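Methionine gamma-lyase (Trichomonas vaginalis, PDB 1E5E) belongs to the Cys/Met metabolism family of pyridoxal-phosphate-dependent enzymes and forms an assembly of four chains. Local coordinates at residues A[328-333]-A[386-391]; A[337-342]-A[371-376]. All blocks are in the same frame, centred on the assembly; numbering follows the deposited sequence.

Contact 1 (A[328-333]-A[386-391]); sequences DNLKLI and ADFKQG
Asp387 turns its carboxylate from helix 381-396 into the bend of loop 328-333, where three successive backbone amides converge on it. With CG anti to the backbone N (chi1 -166°), both oxygens point at the loop. Asp387 OD1 uses its syn lone pair to accept Lys331 N at 2.8 Å. Asp387 OD2 takes two donors from the same face of the carboxylate: Leu332 N comes in from above the plane at 2.7 Å, and Ile333 N at 2.9 Å lies nearly along the C-O axis. Gln390, one turn further on, bends at chi2 (89°) so that its NE2 serves two acceptors. Gln390 NE2 gives an almost straight bond to Asn329 O (2.7 Å) and a more bent one to Asp387 OD1 (3.0 Å), both close to its amide plane. The amide thus ties the loop to the helix and also steadies the carboxylate, while the aliphatic chain of Lys331 passes it at a slant, CE 3.7 Å from Gln390 OE1. The rest of the contact is apolar. Ile333 CD1 presses tightly on one face of the Phe388 ring, 3.2 Å from CE2, and Leu330 CD2 approaches the same ring obliquely, 4.1 Å from CD1. Ile346 and Val274 also touch Phe388, which places the contact in the C-terminal domain of a fold-type I pyridoxal-phosphate enzyme, where helices back the small mixed sheet.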
loop_
_atom_site.group_PDB
_atom_site.type_symbol
_atom_site.label_atom_id
_atom_site.label_comp_id
_atom_site.label_asym_id
_atom_site.label_seq_id
_atom_site.Cartn_x
_atom_site.Cartn_y
_atom_site.Cartn_z
ATOM N N ASP A 328 16.759 29.594 5.201
ATOM C CA ASP A 328 15.971 29.554 6.416
ATOM C C ASP A 328 14.767 30.469 6.340
ATOM O O ASP A 328 13.947 30.284 7.232
ATOM C CB ASP A 328 16.809 29.958 7.648
ATOM C CG ASP A 328 17.911 28.935 7.853
ATOM O OD1 ASP A 328 17.968 27.876 7.188
ATOM O OD2 ASP A 328 18.808 29.170 8.694
ATOM N N ASN A 329 14.609 31.405 5.420
ATOM C CA ASN A 329 13.433 32.283 5.483
ATOM C C ASN A 329 12.406 32.068 4.377
ATOM O O ASN A 329 11.487 32.852 4.109
ATOM C CB ASN A 329 13.989 33.724 5.513
ATOM C CG ASN A 329 14.624 34.004 6.873
ATOM O OD1 ASN A 329 13.942 33.936 7.914
ATOM N ND2 ASN A 329 15.943 34.139 6.936
ATOM N N LEU A 330 12.650 31.026 3.587
ATOM C CA LEU A 330 11.736 30.662 2.506
ATOM C C LEU A 330 10.483 30.035 3.134
ATOM O O LEU A 330 10.624 29.251 4.068
ATOM C CB LEU A 330 12.397 29.714 1.512
ATOM C CG LEU A 330 13.454 30.416 0.626
ATOM C CD1 LEU A 330 14.244 29.372 -0.178
ATOM C CD2 LEU A 330 12.771 31.369 -0.332
ATOM N N LYS A 331 9.321 30.453 2.661
ATOM C CA LYS A 331 8.082 29.931 3.198
ATOM C C LYS A 331 7.348 28.953 2.280
ATOM O O LYS A 331 6.469 28.239 2.754
ATOM C CB LYS A 331 7.146 31.086 3.609
ATOM C CG LYS A 331 7.769 31.978 4.705
ATOM C CD LYS A 331 7.043 33.325 4.711
ATOM C CE LYS A 331 7.852 34.399 5.449
ATOM N NZ LYS A 331 7.416 34.622 6.853
ATOM N N LEU A 332 7.574 28.936 0.985
ATOM C CA LEU A 332 6.799 28.074 0.098
ATOM C C LEU A 332 7.698 26.958 -0.412
ATOM O O LEU A 332 7.329 25.775 -0.403
ATOM C CB LEU A 332 6.199 28.938 -0.995
ATOM C CG LEU A 332 5.480 28.185 -2.133
ATOM C CD1 LEU A 332 4.357 27.336 -1.556
ATOM C CD2 LEU A 332 5.022 29.203 -3.161
ATOM N N ILE A 333 8.911 27.337 -0.808
ATOM C CA ILE A 333 9.915 26.385 -1.279
ATOM C C ILE A 333 10.377 25.566 -0.065
ATOM O O ILE A 333 10.454 26.139 1.031
ATOM C CB ILE A 333 11.053 27.094 -2.004
ATOM C CG1 ILE A 333 10.390 27.775 -3.226
ATOM C CG2 ILE A 333 12.091 26.085 -2.495
ATOM C CD1 ILE A 333 11.108 28.990 -3.720
ATOM N N ALA A 386 7.478 35.342 -5.626
ATOM C CA ALA A 386 7.266 36.116 -4.396
ATOM C C ALA A 386 7.945 35.499 -3.183
ATOM O O ALA A 386 8.343 36.260 -2.283
ATOM C CB ALA A 386 5.771 36.348 -4.098
ATOM N N ASP A 387 8.103 34.161 -3.104
ATOM C CA ASP A 387 8.797 33.608 -1.939
ATOM C C ASP A 387 10.275 33.990 -2.028
ATOM O O ASP A 387 10.943 34.259 -1.007
ATOM C CB ASP A 387 8.611 32.086 -1.909
ATOM C CG ASP A 387 8.987 31.432 -0.610
ATOM O OD1 ASP A 387 8.955 32.111 0.446
ATOM O OD2 ASP A 387 9.346 30.222 -0.623
ATOM N N PHE A 388 10.836 33.929 -3.259
ATOM C CA PHE A 388 12.244 34.363 -3.343
ATOM C C PHE A 388 12.380 35.867 -3.097
ATOM O O PHE A 388 13.329 36.289 -2.424
ATOM C CB PHE A 388 12.858 33.997 -4.664
ATOM C CG PHE A 388 13.304 32.570 -4.787
ATOM C CD1 PHE A 388 14.372 32.109 -4.047
ATOM C CD2 PHE A 388 12.670 31.716 -5.664
ATOM C CE1 PHE A 388 14.816 30.804 -4.179
ATOM C CE2 PHE A 388 13.133 30.419 -5.783
ATOM C CZ PHE A 388 14.191 29.947 -5.046
ATOM N N LYS A 389 11.456 36.671 -3.604
ATOM C CA LYS A 389 11.529 38.112 -3.362
ATOM C C LYS A 389 11.585 38.449 -1.865
ATOM O O LYS A 389 12.453 39.243 -1.493
ATOM C CB LYS A 389 10.370 38.860 -3.975
ATOM C CG LYS A 389 10.279 40.332 -3.552
ATOM C CD LYS A 389 9.538 41.084 -4.652
ATOM C CE LYS A 389 8.981 42.408 -4.139
ATOM N NZ LYS A 389 10.064 43.258 -3.594
ATOM N N GLN A 390 10.695 37.912 -1.046
ATOM C CA GLN A 390 10.717 38.266 0.357
ATOM C C GLN A 390 12.017 37.743 0.972
ATOM O O GLN A 390 12.634 38.454 1.769
ATOM C CB GLN A 390 9.518 37.794 1.173
ATOM C CG GLN A 390 9.205 36.311 1.229
ATOM C CD GLN A 390 9.899 35.558 2.333
ATOM O OE1 GLN A 390 10.307 36.216 3.301
ATOM N NE2 GLN A 390 10.086 34.241 2.218
ATOM N N GLY A 391 12.402 36.526 0.647
ATOM C CA GLY A 391 13.602 35.923 1.218
ATOM C C GLY A 391 14.832 36.767 0.836
ATOM O O GLY A 391 15.688 37.004 1.688
#

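Contact 2 (A[337-342]-A[371-376]); sequences VSLGGC and MIRLSV. With PPJ (N-(hydroxy{3-hydroxy-2-methyl-5-[(phosphonooxy)methyl]pyridin-4-yl}methyl)norvaline), chain C.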
loop_
_atom_site.group_PDB
_atom_site.type_symbol
_atom_site.label_atom_id
_atom_site.label_comp_id
_atom_site.label_asym_id
_atom_site.label_seq_id
_atom_site.Cartn_x
_atom_site.Cartn_y
_atom_site.Cartn_z
ATOM N N VAL A 337 16.727 17.671 0.833
ATOM C CA VAL A 337 17.453 17.231 -0.357
ATOM C C VAL A 337 16.446 16.480 -1.242
ATOM O O VAL A 337 15.260 16.423 -0.916
ATOM C CB VAL A 337 18.687 16.404 -0.017
ATOM C CG1 VAL A 337 19.616 17.227 0.899
ATOM C CG2 VAL A 337 18.302 15.107 0.715
ATOM N N SER A 338 16.906 15.889 -2.334
ATOM C CA SER A 338 16.073 15.293 -3.338
ATOM C C SER A 338 15.624 16.375 -4.328
ATOM O O SER A 338 15.948 17.550 -4.138
ATOM C CB SER A 338 14.820 14.533 -2.824
ATOM O OG SER A 338 14.543 13.565 -3.845
ATOM N N LEU A 339 14.803 15.998 -5.307
ATOM C CA LEU A 339 14.397 16.934 -6.349
ATOM C C LEU A 339 13.375 16.251 -7.228
ATOM O O LEU A 339 13.123 15.054 -7.051
ATOM C CB LEU A 339 15.668 17.263 -7.224
ATOM C CG LEU A 339 16.416 16.073 -7.848
ATOM C CD1 LEU A 339 16.373 16.031 -9.385
ATOM C CD2 LEU A 339 17.879 16.047 -7.420
ATOM N N GLY A 340 12.848 16.951 -8.235
ATOM C CA GLY A 340 11.942 16.345 -9.186
ATOM C C GLY A 340 10.525 16.146 -8.648
ATOM O O GLY A 340 9.784 15.459 -9.372
ATOM N N GLY A 341 10.165 16.693 -7.471
ATOM C CA GLY A 341 8.791 16.455 -7.047
ATOM C C GLY A 341 7.862 17.561 -7.533
ATOM O O GLY A 341 8.285 18.521 -8.189
ATOM N N CYS A 342 6.572 17.400 -7.241
ATOM C CA CYS A 342 5.562 18.389 -7.569
ATOM C C CYS A 342 5.783 19.657 -6.745
ATOM O O CYS A 342 5.420 20.775 -7.148
ATOM C CB CYS A 342 4.149 17.833 -7.283
ATOM S SG CYS A 342 3.727 16.498 -8.429
ATOM N N MET A 371 26.833 28.300 -3.298
ATOM C CA MET A 371 25.945 27.671 -4.255
ATOM C C MET A 371 24.687 27.070 -3.610
ATOM O O MET A 371 24.741 26.467 -2.552
ATOM C CB MET A 371 26.754 26.620 -4.978
ATOM C CG MET A 371 26.026 25.925 -6.128
ATOM S SD MET A 371 27.264 25.097 -7.127
ATOM C CE MET A 371 27.909 26.362 -8.192
ATOM N N ILE A 372 23.553 27.355 -4.228
ATOM C CA ILE A 372 22.251 26.841 -3.839
ATOM C C ILE A 372 21.648 26.039 -4.996
ATOM O O ILE A 372 21.727 26.524 -6.141
ATOM C CB ILE A 372 21.310 28.017 -3.505
ATOM C CG1 ILE A 372 21.844 28.718 -2.262
ATOM C CG2 ILE A 372 19.874 27.545 -3.244
ATOM C CD1 ILE A 372 21.318 30.104 -1.970
ATOM N N ARG A 373 21.060 24.872 -4.746
ATOM C CA ARG A 373 20.424 24.109 -5.835
ATOM C C ARG A 373 18.906 24.084 -5.641
ATOM O O ARG A 373 18.383 23.749 -4.579
ATOM C CB ARG A 373 21.008 22.698 -5.934
ATOM C CG ARG A 373 20.540 21.880 -7.130
ATOM C CD ARG A 373 20.823 20.372 -6.932
ATOM N NE ARG A 373 19.924 19.838 -5.886
ATOM C CZ ARG A 373 20.024 18.589 -5.391
ATOM N NH1 ARG A 373 20.963 17.758 -5.825
ATOM N NH2 ARG A 373 19.179 18.194 -4.449
ATOM N N LEU A 374 18.132 24.308 -6.697
ATOM C CA LEU A 374 16.691 24.428 -6.618
ATOM C C LEU A 374 16.076 23.464 -7.629
ATOM O O LEU A 374 16.587 23.486 -8.746
ATOM C CB LEU A 374 16.228 25.846 -6.939
ATOM C CG LEU A 374 14.752 26.163 -7.124
ATOM C CD1 LEU A 374 13.950 26.034 -5.824
ATOM C CD2 LEU A 374 14.622 27.589 -7.699
ATOM N N SER A 375 14.981 22.813 -7.252
ATOM C CA SER A 375 14.270 21.935 -8.137
ATOM C C SER A 375 12.843 22.491 -8.142
ATOM O O SER A 375 12.315 22.596 -7.049
ATOM C CB SER A 375 14.181 20.471 -7.627
ATOM O OG SER A 375 13.621 19.685 -8.692
ATOM N N VAL A 376 12.406 23.054 -9.243
ATOM C CA VAL A 376 11.142 23.790 -9.233
ATOM C C VAL A 376 10.003 22.794 -9.470
ATOM O O VAL A 376 10.121 21.993 -10.405
ATOM C CB VAL A 376 11.160 24.830 -10.369
ATOM C CG1 VAL A 376 9.835 25.535 -10.579
ATOM C CG2 VAL A 376 12.260 25.859 -10.080
HETATM N N1 PPJ C . 21.830 10.102 -9.623
HETATM C C2 PPJ C . 21.525 11.410 -9.493
HETATM C C6 PPJ C . 21.784 9.264 -8.550
HETATM C C2A PPJ C . 21.932 12.431 -10.370
HETATM C C3 PPJ C . 20.990 11.797 -8.247
HETATM O O3 PPJ C . 20.834 13.085 -8.096
HETATM C C4 PPJ C . 20.743 10.895 -7.207
HETATM C C4A PPJ C . 20.206 11.401 -5.985
HETATM C C5 PPJ C . 21.205 9.584 -7.311
HETATM N N PPJ C . 20.359 12.673 -5.573
HETATM C C5A PPJ C . 20.869 8.531 -6.400
HETATM O OP4 PPJ C . 19.633 8.196 -6.576
HETATM P P PPJ C . 18.954 7.617 -5.256
HETATM O OP1 PPJ C . 17.494 7.175 -5.717
HETATM O OP2 PPJ C . 18.915 8.736 -4.171
HETATM O OP3 PPJ C . 19.744 6.356 -4.690
HETATM C CA PPJ C . 19.781 13.205 -4.459
HETATM C CB PPJ C . 19.777 12.495 -3.171
HETATM C C PPJ C . 20.057 14.595 -4.286
HETATM C CG PPJ C . 21.016 12.259 -2.386
HETATM C CD PPJ C . 21.073 13.225 -1.300
HETATM O O PPJ C . 20.852 15.153 -5.126
HETATM O OXT PPJ C . 19.223 15.380 -3.659
HETATM O O HOH W 1 16.748 19.754 -2.994
HETATM O O HOH W 2 10.640 19.422 -9.260
#
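Leu339 CD2 lies over one face of the Arg373 guanidinium, 3.6 Å above its plane and offset toward the rim, the two side chains crossing at about a right angle. At the guanidinium edge, with its carbon near the plane, sits the carboxylate of PPJ. The two terminal nitrogens each take one oxygen: Arg373 NH1 donates to PPJ O at 2.7 Å and Arg373 NH2 to PPJ OXT at 2.9 Å, both bonds nearly straight. Water 1 is also in plane at this edge, accepting from NH2 and donating to Ser338 O. The arginine chain leaves the strand extended and kinks at chi3 (70°), which brings its end up to the ligand. Asn158 accepts a further bond from NH1 and so helps fix how the group is turned. PPJ OXT has a second donor, Ser338 N at 2.7 Å, so two bonds grip that oxygen, and the positive guanidinium and the amide N-H probably stabilise the negative charge of the carboxylate. An arginine from the C-terminal domain that holds the ligand carboxylate is a familiar feature of fold-type I pyridoxal-phosphate enzymes; here strand 371-375 supplies it, and loop 337-342 supplies the neighbouring amide. Val337 flanks the ligand tail, CG2 3.9 Å from PPJ CD, while Tyr56 and Arg58 of a second subunit bind PPJ as well. Further along, Ser375 anchors the loop to the strand. Ser375 OG, anti to the backbone N (chi1 -172°), accepts Gly340 N at 2.9 Å almost in line, and Leu339 CB packs 3.6 Å from Ser375 CB. Water 2 lies within bonding distance of Ser375 OG, Gly341 O and Val376 O, with too few protons for every acceptor near it.

Overall arrangement
Contact 2 is wholly buried, its centre about 13 Å from the centre of the chain, and lines the ligand pocket; contact 1, about 27 Å out, is only partly buried and includes the exposed Asn329 and Lys331. Consecutive elements serve them: strand 371-375 belongs to contact 2 and helix 381-396 to contact 1, which closes a loop of the chain within which contact 2 is nested. Leu374 joins the two, pointing away from loop 337-342 and packing against Phe388 (Leu374 CD2 to Phe388 CZ 3.6 Å) and Ile333. In contact 1 a carboxylate gathers backbone amides of the protein; in contact 2 a guanidinium and an amide gather the carboxylate of a ligand, with waters taking part.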